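Local coordinates for protein putative dehydrogenase (Pseudomonas fluorescens, PDB 6UUG) that oxidises methanesulfinate as the flavin-dependent monooxygenase component, MsuC, of a two-component system in bacterial sulfur assimilation, at residues S174-S180 against L191-S197; F108-L113 against W137-N141. One frame throughout, in Å; residues are numbered along the deposited sequence.

Contact 1 of 2, residues S174-S180 against L191-S197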
# COMPACT_ATOMS: atom_id res chain seq x y z
N SER A 174 21.33 4.25 -37.22
CA SER A 174 20.45 5.37 -37.52
C SER A 174 21.01 6.15 -38.70
O SER A 174 22.19 6.06 -39.03
CB SER A 174 20.26 6.29 -36.31
OG SER A 174 21.41 7.08 -36.05
N GLN A 175 20.12 6.91 -39.34
CA GLN A 175 20.50 7.77 -40.45
C GLN A 175 20.72 9.21 -40.03
O GLN A 175 21.60 9.89 -40.58
CB GLN A 175 19.43 7.71 -41.55
CG GLN A 175 19.50 6.47 -42.44
CD GLN A 175 19.30 5.17 -41.68
OE1 GLN A 175 18.22 4.90 -41.14
NE2 GLN A 175 20.36 4.36 -41.62
N MET A 176 19.95 9.69 -39.05
CA MET A 176 20.06 11.05 -38.56
C MET A 176 20.08 11.02 -37.04
O MET A 176 19.51 10.11 -36.42
CB MET A 176 18.91 11.93 -39.06
CG MET A 176 18.88 12.18 -40.57
SD MET A 176 20.22 13.27 -41.11
CE MET A 176 19.81 14.80 -40.27
N LEU A 177 20.75 12.02 -36.46
CA LEU A 177 20.84 12.20 -35.01
C LEU A 177 20.44 13.61 -34.64
O LEU A 177 20.72 14.57 -35.36
CB LEU A 177 22.26 11.97 -34.48
CG LEU A 177 22.97 10.64 -34.63
CD1 LEU A 177 24.38 10.80 -34.09
CD2 LEU A 177 22.21 9.57 -33.85
N ILE A 178 19.79 13.73 -33.49
CA ILE A 178 19.62 15.01 -32.82
C ILE A 178 20.70 15.07 -31.74
O ILE A 178 20.68 14.29 -30.79
CB ILE A 178 18.22 15.15 -32.21
CG1 ILE A 178 17.13 15.01 -33.28
CG2 ILE A 178 18.12 16.47 -31.46
CD1 ILE A 178 16.88 16.27 -34.06
N ALA A 179 21.65 16.00 -31.88
CA ALA A 179 22.77 16.10 -30.96
C ALA A 179 22.76 17.47 -30.29
O ALA A 179 22.42 18.47 -30.91
CB ALA A 179 24.11 15.90 -31.69
N SER A 180 23.15 17.50 -29.01
CA SER A 180 23.25 18.76 -28.29
C SER A 180 24.69 19.04 -27.89
O SER A 180 25.52 18.13 -27.76
CB SER A 180 22.37 18.76 -27.04
OG SER A 180 22.67 17.67 -26.20
N LEU A 191 22.75 24.10 -27.33
CA LEU A 191 22.54 24.22 -28.77
C LEU A 191 22.20 22.85 -29.34
O LEU A 191 22.90 21.87 -29.04
CB LEU A 191 23.79 24.80 -29.45
CG LEU A 191 23.78 24.89 -30.97
CD1 LEU A 191 22.77 25.93 -31.42
CD2 LEU A 191 25.17 25.23 -31.49
N ILE A 192 21.14 22.77 -30.14
CA ILE A 192 20.66 21.51 -30.70
C ILE A 192 20.85 21.53 -32.21
O ILE A 192 20.59 22.54 -32.87
CB ILE A 192 19.17 21.28 -30.37
CG1 ILE A 192 18.84 21.69 -28.92
CG2 ILE A 192 18.79 19.84 -30.65
CD1 ILE A 192 19.52 20.86 -27.89
N ALA A 193 21.30 20.40 -32.77
CA ALA A 193 21.49 20.28 -34.21
C ALA A 193 20.99 18.92 -34.68
O ALA A 193 20.99 17.95 -33.93
CB ALA A 193 22.97 20.45 -34.60
N ALA A 194 20.57 18.86 -35.94
CA ALA A 194 20.23 17.60 -36.61
C ALA A 194 21.31 17.30 -37.64
O ALA A 194 21.51 18.08 -38.57
CB ALA A 194 18.86 17.69 -37.29
N ILE A 195 22.00 16.17 -37.48
CA ILE A 195 23.14 15.88 -38.35
C ILE A 195 23.16 14.41 -38.70
O ILE A 195 22.60 13.57 -37.98
CB ILE A 195 24.48 16.28 -37.68
CG1 ILE A 195 24.69 15.55 -36.36
CG2 ILE A 195 24.56 17.79 -37.47
CD1 ILE A 195 25.98 15.94 -35.66
N PRO A 196 23.76 14.06 -39.85
CA PRO A 196 23.82 12.65 -40.25
C PRO A 196 24.60 11.83 -39.24
O PRO A 196 25.63 12.27 -38.71
CB PRO A 196 24.54 12.69 -41.61
CG PRO A 196 24.35 14.08 -42.10
CD PRO A 196 24.33 14.95 -40.87
N SER A 197 24.10 10.62 -38.97
CA SER A 197 24.71 9.80 -37.92
C SER A 197 26.08 9.28 -38.32
O SER A 197 26.87 8.94 -37.44
CB SER A 197 23.79 8.63 -37.56
OG SER A 197 22.45 9.07 -37.47

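Contact 2 of 2, residues F108-L113 against W137-N141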
# COMPACT_ATOMS: atom_id res chain seq x y z
N PHE A 108 11.17 7.26 -29.83
CA PHE A 108 12.17 8.32 -29.86
C PHE A 108 12.44 8.81 -31.28
O PHE A 108 12.71 9.99 -31.49
CB PHE A 108 13.46 7.86 -29.18
CG PHE A 108 13.60 8.37 -27.78
CD1 PHE A 108 12.51 8.42 -26.94
CD2 PHE A 108 14.83 8.80 -27.31
CE1 PHE A 108 12.63 8.89 -25.64
CE2 PHE A 108 14.96 9.28 -26.01
CZ PHE A 108 13.86 9.32 -25.18
N HIS A 109 12.37 7.91 -32.28
CA HIS A 109 12.44 8.35 -33.67
C HIS A 109 11.40 9.44 -33.95
O HIS A 109 11.72 10.52 -34.47
CB HIS A 109 12.26 7.14 -34.59
CG HIS A 109 11.87 7.49 -35.99
ND1 HIS A 109 12.81 7.78 -36.97
CD2 HIS A 109 10.66 7.61 -36.58
CE1 HIS A 109 12.18 8.06 -38.10
NE2 HIS A 109 10.88 7.97 -37.89
N HIS A 110 10.14 9.22 -33.56
CA HIS A 110 9.14 10.24 -33.86
C HIS A 110 9.31 11.47 -32.98
O HIS A 110 8.95 12.59 -33.39
CB HIS A 110 7.73 9.64 -33.74
CG HIS A 110 7.44 8.64 -34.82
ND1 HIS A 110 7.22 9.03 -36.12
CD2 HIS A 110 7.40 7.29 -34.81
CE1 HIS A 110 7.03 7.95 -36.87
NE2 HIS A 110 7.14 6.89 -36.10
N LEU A 111 9.87 11.31 -31.78
CA LEU A 111 10.23 12.47 -30.96
C LEU A 111 11.32 13.31 -31.64
O LEU A 111 11.29 14.54 -31.56
CB LEU A 111 10.69 12.02 -29.57
CG LEU A 111 11.20 13.12 -28.64
CD1 LEU A 111 10.08 14.07 -28.25
CD2 LEU A 111 11.82 12.50 -27.37
N MET A 112 12.29 12.66 -32.29
CA MET A 112 13.32 13.43 -33.00
C MET A 112 12.71 14.23 -34.14
O MET A 112 13.07 15.40 -34.36
CB MET A 112 14.41 12.51 -33.54
CG MET A 112 15.17 11.70 -32.48
SD MET A 112 15.76 12.67 -31.07
CE MET A 112 14.80 11.95 -29.73
N LEU A 113 11.77 13.64 -34.88
CA LEU A 113 11.07 14.38 -35.92
C LEU A 113 10.28 15.55 -35.33
O LEU A 113 10.26 16.64 -35.90
CB LEU A 113 10.15 13.44 -36.70
CG LEU A 113 10.83 12.40 -37.59
CD1 LEU A 113 9.76 11.52 -38.22
CD2 LEU A 113 11.65 13.13 -38.67
N TRP A 137 14.42 7.01 -43.40
CA TRP A 137 15.49 7.33 -42.45
C TRP A 137 15.04 7.05 -41.02
O TRP A 137 13.94 7.44 -40.62
CB TRP A 137 15.87 8.80 -42.56
CG TRP A 137 16.64 9.21 -43.77
CD1 TRP A 137 17.14 8.40 -44.76
CD2 TRP A 137 17.01 10.54 -44.12
NE1 TRP A 137 17.80 9.17 -45.70
CE2 TRP A 137 17.73 10.49 -45.33
CE3 TRP A 137 16.80 11.79 -43.51
CZ2 TRP A 137 18.23 11.63 -45.94
CZ3 TRP A 137 17.30 12.92 -44.13
CH2 TRP A 137 18.01 12.83 -45.33
N PHE A 138 15.90 6.39 -40.25
CA PHE A 138 15.69 6.12 -38.83
C PHE A 138 16.45 7.19 -38.05
O PHE A 138 17.67 7.33 -38.21
CB PHE A 138 16.18 4.71 -38.47
CG PHE A 138 15.32 3.97 -37.45
CD1 PHE A 138 14.96 4.56 -36.25
CD2 PHE A 138 14.91 2.67 -37.70
CE1 PHE A 138 14.18 3.86 -35.31
CE2 PHE A 138 14.13 1.96 -36.78
CZ PHE A 138 13.77 2.56 -35.58
N TRP A 139 15.74 7.97 -37.23
CA TRP A 139 16.34 9.06 -36.45
C TRP A 139 16.66 8.59 -35.04
O TRP A 139 15.83 7.96 -34.39
CB TRP A 139 15.39 10.26 -36.38
CG TRP A 139 15.27 11.05 -37.66
CD1 TRP A 139 14.78 10.60 -38.85
CD2 TRP A 139 15.64 12.42 -37.86
NE1 TRP A 139 14.82 11.62 -39.78
CE2 TRP A 139 15.35 12.74 -39.20
CE3 TRP A 139 16.21 13.40 -37.03
CZ2 TRP A 139 15.59 14.00 -39.73
CZ3 TRP A 139 16.45 14.66 -37.57
CH2 TRP A 139 16.14 14.95 -38.91
N GLY A 140 17.87 8.92 -34.56
CA GLY A 140 18.33 8.52 -33.25
C GLY A 140 18.59 9.72 -32.35
O GLY A 140 18.54 10.88 -32.78
N ASN A 141 18.85 9.42 -31.08
CA ASN A 141 18.96 10.44 -30.04
C ASN A 141 20.40 10.59 -29.58
O ASN A 141 21.07 9.59 -29.29
CB ASN A 141 18.10 10.09 -28.83
CG ASN A 141 18.34 11.03 -27.66
OD1 ASN A 141 18.08 12.22 -27.77
ND2 ASN A 141 18.83 10.49 -26.55

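Contact 1 of 2, residues S174-S180 against L191-S197
Leu177 and Ile195 face each other as a hydrogen-bonded pair in the antiparallel beta hairpin of strands 176-183 and 189-196. Leu177 N donates its hydrogen bond to Ile195 O at 2.9 Å, and the return bond from Ile195 N to Leu177 O is equally short. Ala179 and Ala193 repeat this pair of bonds two residues along, and the non-hydrogen-bonded pairs between add CA-H...O contacts, such as Ala194 CA to Leu177 O at 3.3 Å. In the family of acyl-CoA dehydrogenases such strands belong to the beta domain between the helical N- and C-terminal parts; here one face of the hairpin looks to helix 100-119 and the other to strand 221-228. The first face carries Ile178, Ser180, Ile192 and Ala194. Branched isoleucines suit it because their CG2 methyls, each anti to its own backbone N, meet diagonally across the strands, Ile178 CG2 to Ile192 CG2 at 3.5 Å. Small Ala194 leaves room for Ile178 CD1, 4.0 Å from its CB, and for Val116 and Trp139. Leu177, Ala179, Ala193 and Ile195 share the second face, where Ala179 touches Phe223, Ala193 touches Val228 and Ile195 touches Val226. Met176 starts away from its partner strand, but bends at chi2 (-71°) and chi3 (-64°), which lays SD beside Pro196 and brings CE to within 3.7 Å of Ile195 C. At the open end Ser197 turns in: its N reaches Gln175 O from above the carbonyl plane, with a nearly straight N-H...O angle of 170°. Ser197 OG donates to Ser174 OG over 2.7 Å, and Ser174 OG is itself bonded to Ala171 O. A serine suits this corner because its short side chain brings OG within bonding distance of Ser174 while Ser197 OG also packs 3.3 Å from Leu177 CG.

Contact 2 of 2, residues F108-L113 against W137-N141
With chi1 at 162°, His109 swings its ring out from the helix opposite its own backbone N, while Trp139, its CG beside the backbone N (chi1 -74°), turns its indole toward the same turn of helix. The imidazole therefore presents ND1 in its ring plane to Trp139 N, 2.9 Å away and almost straight at 170°. Its NE2 is bonded to Leu70 O, so the helix side chain bridges the strand and the loop at Leu70. Its CE1 edge comes to 3.1 Å from Trp137 O, a buried carbonyl with no hydrogen-bonding partner in the model. A leucine in place of His109 would probably leave Trp139 N and Leu70 O without their partners. Leu113 supplies a CH-pi contact, CD2 sitting over the face, 3.8 Å from the centroid of the Trp139 five-membered ring, whose NE1 bonds Thr132. Flexible Met112 folds along the strand, CB on Trp139 CB and CE packing 3.8 Å from Asn141 OD1, whose hydrogen bond comes from Leu143 N. Phe108 turns its ring edge, CD2, to Asn141 CB. Residues 108-113 of helix 100-119 run almost perpendicular to residues 139-141, with helix 122-135 beyond Leu113, strand 176-183 beside Trp139 and helix 247-277 against Met112.

In the fold
Both contacts are buried, but contact 2 lies nearer the middle of the chain, its centre about 10 Å from the chain centre against about 17 Å for contact 1. They share one sheet: strand 176-183 is the middle member, paired with 189-196 in contact 1 and, in parallel, with 139-142, which helix 100-119 crosses in contact 2. Between the two strands Gln175 N probably bonds Phe138 O at 2.7 Å, while Ile178 CG1 packs on Met112 SD of the helix. Contact 1 is held chiefly by backbone bonds between small and branched residues. Contact 2 joins a helix to a strand, so aromatic and sulfur side chains, with one histidine bond, do the work instead.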